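Side-chain contact in Hcp1 family type VI secretion system effector (Yersinia pestis, PDB 3V4H), which probably serves as a ring-forming Hcp component or effector of the type VI secretion system, by which bacteria deliver toxins into other cells: residues Q107-K112 with P117-T122. Residues are numbered along the deposited sequence; the frame is centred on the assembly and turned at random.
Sequences QFVLRK and PLEYLT
L110 pairs with both Y120 and L121 where 107-111 and 119-122 run antiparallel, at 152°, and this classic beta bulge sets both residues opposite L110. L110 N gives L121 O a nearly straight bond of 2.9 Å in the carbonyl plane, whereas Y120 N reaches L110 O through a bent, weak one. Beyond the bulge, K112 N binds L118 O at 3.0 Å, carrying the backbone pairing on toward the loop. On one face of the sheet L110 and L121 lie alongside each other, pointing the same way, with L110 CD1 packed tightly on L121 CD2 at 3.3 Å. L110 CB and CD1 also meet the hydroxyl end of the Y120 ring. Y120 CG sits between its own backbone N and carbonyl carbon (chi1 66°), which brings the ring across to L110 and K112. The K112 chain bends at chi2 (-66°) and crosses that ring at about a right angle: CE lies over one face, offset toward the rim, and NZ stands 4.3 Å from the ring centroid in a cation-pi contact. On the other face of the sheet V109 CG2 touches T122 CG2, while V109 CG1 rests against CG and CD of E119. R111 CD packs against P117 CB; farther out, one water bridges R111 NH1 and E119 OE2, each at 2.7 Å. R111 NH2 also forms salt bridges with D42 and D28, and E119 OE2 is hydrogen-bonded to H45. The contact forms the loop end of the hairpin 103-111/119-126, flanked in its antiparallel sheet by strands 29-33 and 155-162; P145 of a neighbouring subunit packs on L110 and Y120, consistent with a ring assembly of Hcp type.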
loop_
_atom_site.group_PDB
_atom_site.type_symbol
_atom_site.label_atom_id
_atom_site.label_comp_id
_atom_site.label_asym_id
_atom_site.label_seq_id
_atom_site.Cartn_x
_atom_site.Cartn_y
_atom_site.Cartn_z
ATOM N N GLN A 107 2.768 31.220 -15.370
ATOM C CA GLN A 107 1.331 31.384 -15.214
ATOM C C GLN A 107 0.579 30.061 -15.456
ATOM O O GLN A 107 0.643 29.469 -16.545
ATOM C CB GLN A 107 0.816 32.479 -16.154
ATOM C CG GLN A 107 -0.695 32.686 -16.045
ATOM C CD GLN A 107 -1.321 33.401 -17.236
ATOM O OE1 GLN A 107 -1.804 34.522 -17.090
ATOM N NE2 GLN A 107 -1.362 32.728 -18.413
ATOM N N PHE A 108 -0.154 29.633 -14.438
ATOM C CA PHE A 108 -0.919 28.382 -14.439
ATOM C C PHE A 108 -2.401 28.680 -14.470
ATOM O O PHE A 108 -2.869 29.539 -13.751
ATOM C CB PHE A 108 -0.591 27.588 -13.198
ATOM C CG PHE A 108 -1.481 26.403 -13.003
ATOM C CD1 PHE A 108 -1.356 25.297 -13.821
ATOM C CD2 PHE A 108 -2.446 26.400 -12.026
ATOM C CE1 PHE A 108 -2.183 24.175 -13.678
ATOM C CE2 PHE A 108 -3.281 25.309 -11.873
ATOM C CZ PHE A 108 -3.131 24.164 -12.687
ATOM N N VAL A 109 -3.128 28.035 -15.356
ATOM C CA VAL A 109 -4.519 28.374 -15.583
ATOM C C VAL A 109 -5.387 27.121 -15.641
ATOM O O VAL A 109 -5.060 26.120 -16.360
ATOM C CB VAL A 109 -4.678 29.208 -16.889
ATOM C CG1 VAL A 109 -6.134 29.261 -17.337
ATOM C CG2 VAL A 109 -4.155 30.673 -16.712
ATOM N N LEU A 110 -6.500 27.147 -14.917
ATOM C CA LEU A 110 -7.586 26.139 -15.096
ATOM C C LEU A 110 -8.775 26.751 -15.751
ATOM O O LEU A 110 -9.167 27.870 -15.419
ATOM C CB LEU A 110 -8.069 25.615 -13.750
ATOM C CG LEU A 110 -7.064 25.117 -12.708
ATOM C CD1 LEU A 110 -7.807 24.875 -11.411
ATOM C CD2 LEU A 110 -6.348 23.836 -13.124
ATOM N N ARG A 111 -9.414 25.985 -16.629
ATOM C CA ARG A 111 -10.531 26.428 -17.395
ATOM C C ARG A 111 -11.652 25.401 -17.311
ATOM O O ARG A 111 -11.386 24.201 -17.291
ATOM C CB ARG A 111 -10.088 26.562 -18.837
ATOM C CG ARG A 111 -11.169 27.024 -19.797
ATOM C CD ARG A 111 -10.545 27.443 -21.136
ATOM N NE ARG A 111 -10.009 26.304 -21.863
ATOM C CZ ARG A 111 -9.284 26.370 -22.989
ATOM N NH1 ARG A 111 -8.971 27.540 -23.554
ATOM N NH2 ARG A 111 -8.871 25.241 -23.568
ATOM N N LYS A 112 -12.894 25.878 -17.267
ATOM C CA LYS A 112 -14.052 25.025 -17.488
ATOM C C LYS A 112 -14.087 24.642 -18.961
ATOM O O LYS A 112 -13.988 23.470 -19.274
ATOM C CB LYS A 112 -15.357 25.749 -17.131
ATOM C CG LYS A 112 -15.436 26.291 -15.710
ATOM C CD LYS A 112 -15.444 25.187 -14.665
ATOM C CE LYS A 112 -15.957 25.722 -13.328
ATOM N NZ LYS A 112 -15.927 24.690 -12.254
ATOM N N PRO A 117 -16.279 28.692 -21.547
ATOM C CA PRO A 117 -15.105 28.077 -20.965
ATOM C C PRO A 117 -14.354 29.110 -20.154
ATOM O O PRO A 117 -13.475 29.778 -20.679
ATOM C CB PRO A 117 -14.295 27.709 -22.203
ATOM C CG PRO A 117 -14.585 28.843 -23.152
ATOM C CD PRO A 117 -15.927 29.431 -22.769
ATOM N N LEU A 118 -14.700 29.244 -18.881
ATOM C CA LEU A 118 -14.193 30.340 -18.061
ATOM C C LEU A 118 -12.847 29.932 -17.535
ATOM O O LEU A 118 -12.702 28.833 -16.991
ATOM C CB LEU A 118 -15.145 30.572 -16.883
ATOM C CG LEU A 118 -14.849 31.622 -15.792
ATOM C CD1 LEU A 118 -14.827 33.010 -16.426
ATOM C CD2 LEU A 118 -15.803 31.595 -14.591
ATOM N N GLU A 119 -11.864 30.806 -17.651
ATOM C CA GLU A 119 -10.610 30.559 -16.969
ATOM C C GLU A 119 -10.795 30.938 -15.518
ATOM O O GLU A 119 -10.631 32.099 -15.166
ATOM C CB GLU A 119 -9.496 31.318 -17.639
ATOM C CG GLU A 119 -9.258 30.745 -19.032
ATOM C CD GLU A 119 -8.217 31.470 -19.822
ATOM O OE1 GLU A 119 -7.802 32.547 -19.359
ATOM O OE2 GLU A 119 -7.826 30.941 -20.905
ATOM N N TYR A 120 -11.178 29.975 -14.662
ATOM C CA TYR A 120 -11.735 30.373 -13.370
ATOM C C TYR A 120 -10.689 30.442 -12.288
ATOM O O TYR A 120 -10.943 31.020 -11.246
ATOM C CB TYR A 120 -12.909 29.502 -12.960
ATOM C CG TYR A 120 -12.539 28.081 -12.692
ATOM C CD1 TYR A 120 -12.218 27.704 -11.425
ATOM C CD2 TYR A 120 -12.499 27.119 -13.700
ATOM C CE1 TYR A 120 -11.857 26.428 -11.123
ATOM C CE2 TYR A 120 -12.149 25.798 -13.417
ATOM C CZ TYR A 120 -11.824 25.475 -12.093
ATOM O OH TYR A 120 -11.478 24.233 -11.622
ATOM N N LEU A 121 -9.513 29.872 -12.508
ATOM C CA LEU A 121 -8.423 29.990 -11.530
ATOM C C LEU A 121 -7.098 30.230 -12.229
ATOM O O LEU A 121 -6.708 29.505 -13.173
ATOM C CB LEU A 121 -8.339 28.722 -10.685
ATOM C CG LEU A 121 -7.136 28.614 -9.740
ATOM C CD1 LEU A 121 -7.369 29.502 -8.546
ATOM C CD2 LEU A 121 -6.831 27.186 -9.297
ATOM N N THR A 122 -6.393 31.252 -11.797
ATOM C CA THR A 122 -5.085 31.528 -12.338
ATOM C C THR A 122 -4.132 31.701 -11.190
ATOM O O THR A 122 -4.433 32.371 -10.185
ATOM C CB THR A 122 -5.095 32.736 -13.288
ATOM O OG1 THR A 122 -5.293 33.914 -12.532
ATOM C CG2 THR A 122 -6.206 32.646 -14.314
HETATM O O HOH W 1 -9.590 30.036 -22.718
#